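Local coordinates for Lactamase_B domain-containing protein (Pontibacter korlensis, PDB 6XFR), which probably hydrolyses beta-lactam antibiotics with zinc as cofactor, as expected of a class B1 metallo-beta-lactamase, giving substituted beta-amino acids, at residues L161-D164 against L165-N169; A174-L178 against K179-L183. One frame throughout, in Å; residues are numbered along the deposited sequence.

Contact 1: residues L161-D164 against L165-N169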
ATOM      1  N   LEU B 161     -16.936   2.730   1.994  1.00 29.72           N
ATOM      2  CA  LEU B 161     -17.679   1.849   1.091  1.00 36.44           C
ATOM      3  C   LEU B 161     -16.919   0.556   0.789  1.00 42.58           C
ATOM      4  O   LEU B 161     -17.537  -0.481   0.510  1.00 44.27           O
ATOM      5  CB  LEU B 161     -17.985   2.593  -0.210  1.00 35.39           C
ATOM      6  CG  LEU B 161     -18.995   1.983  -1.200  1.00 44.29           C
ATOM      7  CD1 LEU B 161     -20.340   1.667  -0.519  1.00 29.72           C
ATOM      8  CD2 LEU B 161     -19.205   2.909  -2.409  1.00 40.66           C
ATOM      9  N   VAL B 162     -15.587   0.601   0.832  1.00 44.76           N
ATOM     10  CA  VAL B 162     -14.721  -0.539   0.540  1.00 37.55           C
ATOM     11  C   VAL B 162     -14.058  -0.995   1.827  1.00 29.64           C
ATOM     12  O   VAL B 162     -13.621  -0.167   2.633  1.00 35.56           O
ATOM     13  CB  VAL B 162     -13.651  -0.168  -0.505  1.00 40.66           C
ATOM     14  CG1 VAL B 162     -12.827  -1.415  -0.873  1.00 43.04           C
ATOM     15  CG2 VAL B 162     -14.301   0.469  -1.745  1.00 41.87           C
ATOM     16  N   LYS B 163     -13.930  -2.300   2.000  1.00 29.35           N
ATOM     17  CA  LYS B 163     -13.229  -2.845   3.154  1.00 28.57           C
ATOM     18  C   LYS B 163     -11.876  -3.404   2.720  1.00 30.27           C
ATOM     19  O   LYS B 163     -11.668  -3.750   1.552  1.00 24.72           O
ATOM     20  CB  LYS B 163     -14.076  -3.925   3.838  1.00 33.62           C
ATOM     21  CG  LYS B 163     -15.308  -3.374   4.543  1.00 42.83           C
ATOM     22  CD  LYS B 163     -15.381  -3.797   6.010  1.00 62.55           C
ATOM     23  CE  LYS B 163     -14.662  -2.820   6.919  1.00 69.73           C
ATOM     24  NZ  LYS B 163     -15.348  -1.503   6.887  1.00 66.92           N
ATOM     25  N   ASP B 164     -10.935  -3.443   3.667  1.00 38.24           N
ATOM     26  CA  ASP B 164      -9.614  -3.999   3.399  1.00 32.85           C
ATOM     27  C   ASP B 164      -9.667  -5.528   3.444  1.00 34.15           C
ATOM     28  O   ASP B 164     -10.619  -6.138   3.966  1.00 30.30           O
ATOM     29  CB  ASP B 164      -8.550  -3.468   4.384  1.00 38.36           C
ATOM     30  CG  ASP B 164      -8.695  -4.026   5.817  1.00 57.60           C
ATOM     31  OD1 ASP B 164      -9.393  -3.391   6.635  1.00 69.82           O
ATOM     32  OD2 ASP B 164      -8.101  -5.079   6.155  1.00 63.42           O
ATOM     33  N   LEU B 165      -8.626  -6.148   2.863  1.00 31.77           N
ATOM     34  CA  LEU B 165      -8.613  -7.598   2.637  1.00 37.82           C
ATOM     35  C   LEU B 165      -8.522  -8.417   3.925  1.00 38.73           C
ATOM     36  O   LEU B 165      -8.794  -9.631   3.896  1.00 31.36           O
ATOM     37  CB  LEU B 165      -7.470  -7.954   1.689  1.00 40.63           C
ATOM     38  CG  LEU B 165      -7.670  -7.490   0.247  1.00 35.80           C
ATOM     39  CD1 LEU B 165      -6.416  -7.738  -0.530  1.00 36.64           C
ATOM     40  CD2 LEU B 165      -8.823  -8.217  -0.354  1.00 35.25           C
ATOM     41  N   GLN B 166      -8.176  -7.786   5.048  1.00 30.64           N
ATOM     42  CA  GLN B 166      -8.148  -8.458   6.338  1.00 38.98           C
ATOM     43  C   GLN B 166      -9.367  -8.164   7.211  1.00 42.33           C
ATOM     44  O   GLN B 166      -9.412  -8.622   8.355  1.00 48.99           O
ATOM     45  CB  GLN B 166      -6.855  -8.106   7.081  1.00 33.79           C
ATOM     46  CG  GLN B 166      -5.684  -8.907   6.555  1.00 33.44           C
ATOM     47  CD  GLN B 166      -4.394  -8.578   7.254  1.00 46.67           C
ATOM     48  OE1 GLN B 166      -4.110  -7.398   7.518  1.00 45.57           O
ATOM     49  NE2 GLN B 166      -3.589  -9.624   7.567  1.00 35.73           N
ATOM     50  N   ALA B 167     -10.344  -7.405   6.722  1.00 47.72           N
ATOM     51  CA  ALA B 167     -11.603  -7.252   7.454  1.00 51.76           C
ATOM     52  C   ALA B 167     -12.406  -8.548   7.375  1.00 52.00           C
ATOM     53  O   ALA B 167     -12.543  -9.140   6.297  1.00 48.58           O
ATOM     54  CB  ALA B 167     -12.418  -6.085   6.885  1.00 44.41           C
ATOM     55  N   LYS B 168     -12.929  -9.002   8.512  1.00 53.96           N
ATOM     56  CA  LYS B 168     -13.691 -10.246   8.535  1.00 55.81           C
ATOM     57  C   LYS B 168     -15.197 -10.042   8.509  1.00 55.15           C
ATOM     58  O   LYS B 168     -15.934 -11.011   8.290  1.00 54.08           O
ATOM     59  CB  LYS B 168     -13.327 -11.066   9.772  1.00 55.64           C
ATOM     60  CG  LYS B 168     -11.850 -11.161   9.981  1.00 59.58           C
ATOM     61  CD  LYS B 168     -11.251 -12.077   8.947  1.00 63.47           C
ATOM     62  CE  LYS B 168     -10.043 -12.773   9.523  1.00 70.10           C
ATOM     63  NZ  LYS B 168      -8.832 -12.572   8.678  1.00 69.36           N
ATOM     64  N   ASN B 169     -15.664  -8.819   8.741  1.00 52.18           N
ATOM     65  CA  ASN B 169     -17.070  -8.483   8.600  1.00 55.93           C
ATOM     66  C   ASN B 169     -17.146  -7.022   8.183  1.00 60.36           C
ATOM     67  O   ASN B 169     -16.122  -6.370   7.952  1.00 60.48           O
ATOM     68  CB  ASN B 169     -17.845  -8.740   9.893  1.00 53.12           C
ATOM     69  CG  ASN B 169     -17.100  -8.278  11.113  1.00 52.95           C
ATOM     70  OD1 ASN B 169     -16.738  -7.098  11.228  1.00 51.45           O
ATOM     71  ND2 ASN B 169     -16.840  -9.208  12.030  1.00 56.30           N
TER
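Lys163, the residue before a type I beta turn (Asp164 to Ala167), lays its aliphatic chain over the methyl of the turn's last residue, Ala167. CB of Lys163 begins the contact 4.1 Å from Ala167 CB. CG is the elbow: it stands beside the backbone N (chi1 -70°), and a bend at chi2 carries the chain back toward the residues beyond the turn. CD then sits 3.8 Å from Ala167 CB and 3.3 Å from the carbonyl O of Asn169, while CE remains 4.0 Å from the same methyl. Further bends at chi3 and chi4 turn the amine off this surface, and the side chain comes within about 3 Å of a bound zinc ion. Lys163 follows the zinc ligand Cys160 by three residues, where B1 relatives commonly carry the lysine that meets the substrate carboxylate. A long chain suits a residue that packs along its length and probably reaches toward the active site; the small Ala167 methyl lets it lie close. Asp164 serves this turn with two acceptors. Ala167 N donates to Asp164 O at 3.0 Å, closing the turn, and the carboxylate adds an Asx turn, which suits a short acidic side chain. Placed between N and carbonyl carbon by chi1 (71°), that group offers OD2 to Gln166 N at 2.9 Å; the amide approaches from above the carboxylate plane, at an N-H...O angle of 139°.

Contact 2: residues A174-L178 against K179-L183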
ATOM      1  N   ALA B 174     -25.322   0.129  11.272  1.00 92.81           N
ATOM      2  CA  ALA B 174     -26.466   0.923  11.734  1.00 90.24           C
ATOM      3  C   ALA B 174     -27.004   1.850  10.642  1.00 82.28           C
ATOM      4  O   ALA B 174     -28.150   1.709  10.197  1.00 79.84           O
ATOM      5  CB  ALA B 174     -26.075   1.722  12.976  1.00 89.88           C
ATOM      6  N   ASP B 175     -26.189   2.806  10.190  1.00 75.74           N
ATOM      7  CA  ASP B 175     -26.580   3.621   9.043  1.00 73.70           C
ATOM      8  C   ASP B 175     -26.408   2.879   7.729  1.00 69.26           C
ATOM      9  O   ASP B 175     -26.679   3.458   6.665  1.00 62.47           O
ATOM     10  CB  ASP B 175     -25.760   4.921   8.955  1.00 72.03           C
ATOM     11  CG  ASP B 175     -25.881   5.804  10.196  1.00 74.74           C
ATOM     12  OD1 ASP B 175     -24.816   6.260  10.672  1.00 66.10           O
ATOM     13  OD2 ASP B 175     -27.021   6.046  10.678  1.00 80.16           O
ATOM     14  N   ALA B 176     -25.997   1.610   7.788  1.00 67.90           N
ATOM     15  CA  ALA B 176     -25.609   0.875   6.598  1.00 61.04           C
ATOM     16  C   ALA B 176     -26.829   0.550   5.754  1.00 63.81           C
ATOM     17  O   ALA B 176     -27.962   0.468   6.247  1.00 63.41           O
ATOM     18  CB  ALA B 176     -24.888  -0.422   6.972  1.00 60.12           C
ATOM     19  N   ASP B 177     -26.581   0.365   4.463  1.00 59.58           N
ATOM     20  CA  ASP B 177     -27.610  -0.016   3.505  1.00 55.50           C
ATOM     21  C   ASP B 177     -27.173  -1.355   2.946  1.00 52.99           C
ATOM     22  O   ASP B 177     -26.598  -1.424   1.857  1.00 55.58           O
ATOM     23  CB  ASP B 177     -27.771   1.002   2.433  1.00 58.09           C
ATOM     24  CG  ASP B 177     -29.001   0.762   1.601  1.00 63.06           C
ATOM     25  OD1 ASP B 177     -29.346   1.642   0.780  1.00 62.09           O
ATOM     26  OD2 ASP B 177     -29.630  -0.305   1.794  1.00 64.26           O
ATOM     27  N   LEU B 178     -27.434  -2.420   3.708  1.00 44.38           N
ATOM     28  CA  LEU B 178     -26.893  -3.726   3.357  1.00 43.18           C
ATOM     29  C   LEU B 178     -27.436  -4.214   2.027  1.00 48.83           C
ATOM     30  O   LEU B 178     -26.767  -4.976   1.327  1.00 55.27           O
ATOM     31  CB  LEU B 178     -27.226  -4.733   4.453  1.00 45.78           C
ATOM     32  CG  LEU B 178     -26.486  -4.467   5.754  1.00 49.52           C
ATOM     33  CD1 LEU B 178     -26.746  -5.594   6.708  1.00 47.88           C
ATOM     34  CD2 LEU B 178     -24.992  -4.269   5.496  1.00 40.92           C
ATOM     35  N   LYS B 179     -28.621  -3.752   1.639  1.00 47.35           N
ATOM     36  CA  LYS B 179     -29.246  -4.247   0.428  1.00 49.50           C
ATOM     37  C   LYS B 179     -28.656  -3.595  -0.816  1.00 52.65           C
ATOM     38  O   LYS B 179     -28.589  -4.235  -1.871  1.00 52.34           O
ATOM     39  CB  LYS B 179     -30.755  -4.009   0.521  1.00 54.57           C
ATOM     40  CG  LYS B 179     -31.607  -5.114  -0.060  1.00 58.71           C
ATOM     41  CD  LYS B 179     -31.818  -4.825  -1.536  1.00 67.59           C
ATOM     42  CE  LYS B 179     -32.970  -5.612  -2.090  1.00 65.47           C
ATOM     43  NZ  LYS B 179     -32.783  -7.038  -1.719  1.00 66.29           N
ATOM     44  N   SER B 180     -28.198  -2.342  -0.708  1.00 51.80           N
ATOM     45  CA  SER B 180     -27.654  -1.620  -1.854  1.00 49.19           C
ATOM     46  C   SER B 180     -26.152  -1.769  -1.999  1.00 46.07           C
ATOM     47  O   SER B 180     -25.651  -1.759  -3.126  1.00 37.59           O
ATOM     48  CB  SER B 180     -28.016  -0.135  -1.768  1.00 56.46           C
ATOM     49  OG  SER B 180     -27.514   0.582  -2.890  1.00 61.08           O
ATOM     50  N   TRP B 181     -25.431  -1.889  -0.881  1.00 49.53           N
ATOM     51  CA  TRP B 181     -23.970  -2.024  -0.872  1.00 33.20           C
ATOM     52  C   TRP B 181     -23.429  -2.967  -1.945  1.00 35.90           C
ATOM     53  O   TRP B 181     -22.496  -2.574  -2.655  1.00 36.88           O
ATOM     54  CB  TRP B 181     -23.559  -2.516   0.522  1.00 32.57           C
ATOM     55  CG  TRP B 181     -22.208  -2.064   0.982  1.00 33.24           C
ATOM     56  CD1 TRP B 181     -21.123  -1.760   0.207  1.00 27.24           C
ATOM     57  CD2 TRP B 181     -21.807  -1.860   2.334  1.00 29.73           C
ATOM     58  NE1 TRP B 181     -20.080  -1.379   0.995  1.00 28.21           N
ATOM     59  CE2 TRP B 181     -20.471  -1.437   2.309  1.00 36.97           C
ATOM     60  CE3 TRP B 181     -22.452  -1.994   3.569  1.00 32.11           C
ATOM     61  CZ2 TRP B 181     -19.764  -1.133   3.476  1.00 36.45           C
ATOM     62  CZ3 TRP B 181     -21.762  -1.697   4.712  1.00 34.98           C
ATOM     63  CH2 TRP B 181     -20.426  -1.267   4.664  1.00 35.54           C
ATOM     64  N   PRO B 182     -23.992  -4.169  -2.141  1.00 45.85           N
ATOM     65  CA  PRO B 182     -23.461  -5.075  -3.181  1.00 41.09           C
ATOM     66  C   PRO B 182     -23.504  -4.503  -4.587  1.00 44.27           C
ATOM     67  O   PRO B 182     -22.562  -4.701  -5.362  1.00 49.43           O
ATOM     68  CB  PRO B 182     -24.377  -6.299  -3.065  1.00 39.23           C
ATOM     69  CG  PRO B 182     -24.984  -6.200  -1.719  1.00 39.82           C
ATOM     70  CD  PRO B 182     -25.115  -4.769  -1.393  1.00 38.16           C
ATOM     71  N   LEU B 183     -24.586  -3.827  -4.956  1.00 45.39           N
ATOM     72  CA  LEU B 183     -24.660  -3.233  -6.282  1.00 44.49           C
ATOM     73  C   LEU B 183     -23.742  -2.016  -6.397  1.00 36.74           C
ATOM     74  O   LEU B 183     -23.207  -1.737  -7.475  1.00 38.69           O
ATOM     75  CB  LEU B 183     -26.124  -2.886  -6.592  1.00 52.30           C
ATOM     76  CG  LEU B 183     -27.038  -4.101  -6.354  1.00 52.64           C
ATOM     77  CD1 LEU B 183     -28.501  -3.793  -6.575  1.00 53.35           C
ATOM     78  CD2 LEU B 183     -26.596  -5.291  -7.215  1.00 48.28           C
TER
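Asp177 O is gripped by two successive amides. Trp181 N donates to it at 3.0 Å in a nearly straight bond (164°), coming in almost head-on to the carbonyl, whereas Ser180 N adds a weak bond at 3.2 Å. The Asp177 carboxylate lies alongside the same turn: with CG anti to the backbone N (chi1 -169°), it places OD1 3.4 Å from Ser180 CB. A bound zinc ion lies about 3 Å from this aspartate side chain. The Ser180 hydroxyl, OG, is hydrogen-bonded to Gly139 O, a use for a short polar side chain beside a neighbouring loop. Here the loop winds into helix 181-191 of the metallo-beta-lactamase fold, and proline is well suited to such a first turn. Pro182 has no N-H to give to Leu178 O, four residues earlier, and its ring carbon CD rests 3.2 Å from that oxygen instead. The broad indole of Trp181 gathers two small apolar groups on its six-membered ring, both at an oblique slant. Leu178 CD2 meets CE3 of Trp181 at 3.9 Å, and the Ala176 methyl touches CZ3 of Trp181 at 4.1 Å.

Both contacts belong to the long loop between strand 155-159 and helix 181-191, contact 1 near its beginning and contact 2 where it runs into the helix. Their centres are 14 Å apart, yet they meet directly: Trp181 NE1 probably donates a hydrogen bond to Leu161 O, 2.7 Å away. Contact 1 is partly buried, backed by helix 209-217, and its Leu165 and Gln166 also reach the second subunit. Contact 2 lies nearer the surface, with Trp181 as its buried residue, close to the zinc ligand His141. In both, an aspartate's backbone carbonyl accepts from an amide three or four residues on; contact 1 adds a carboxylate bond, contact 2 a weak second bond and an indole's apolar packing.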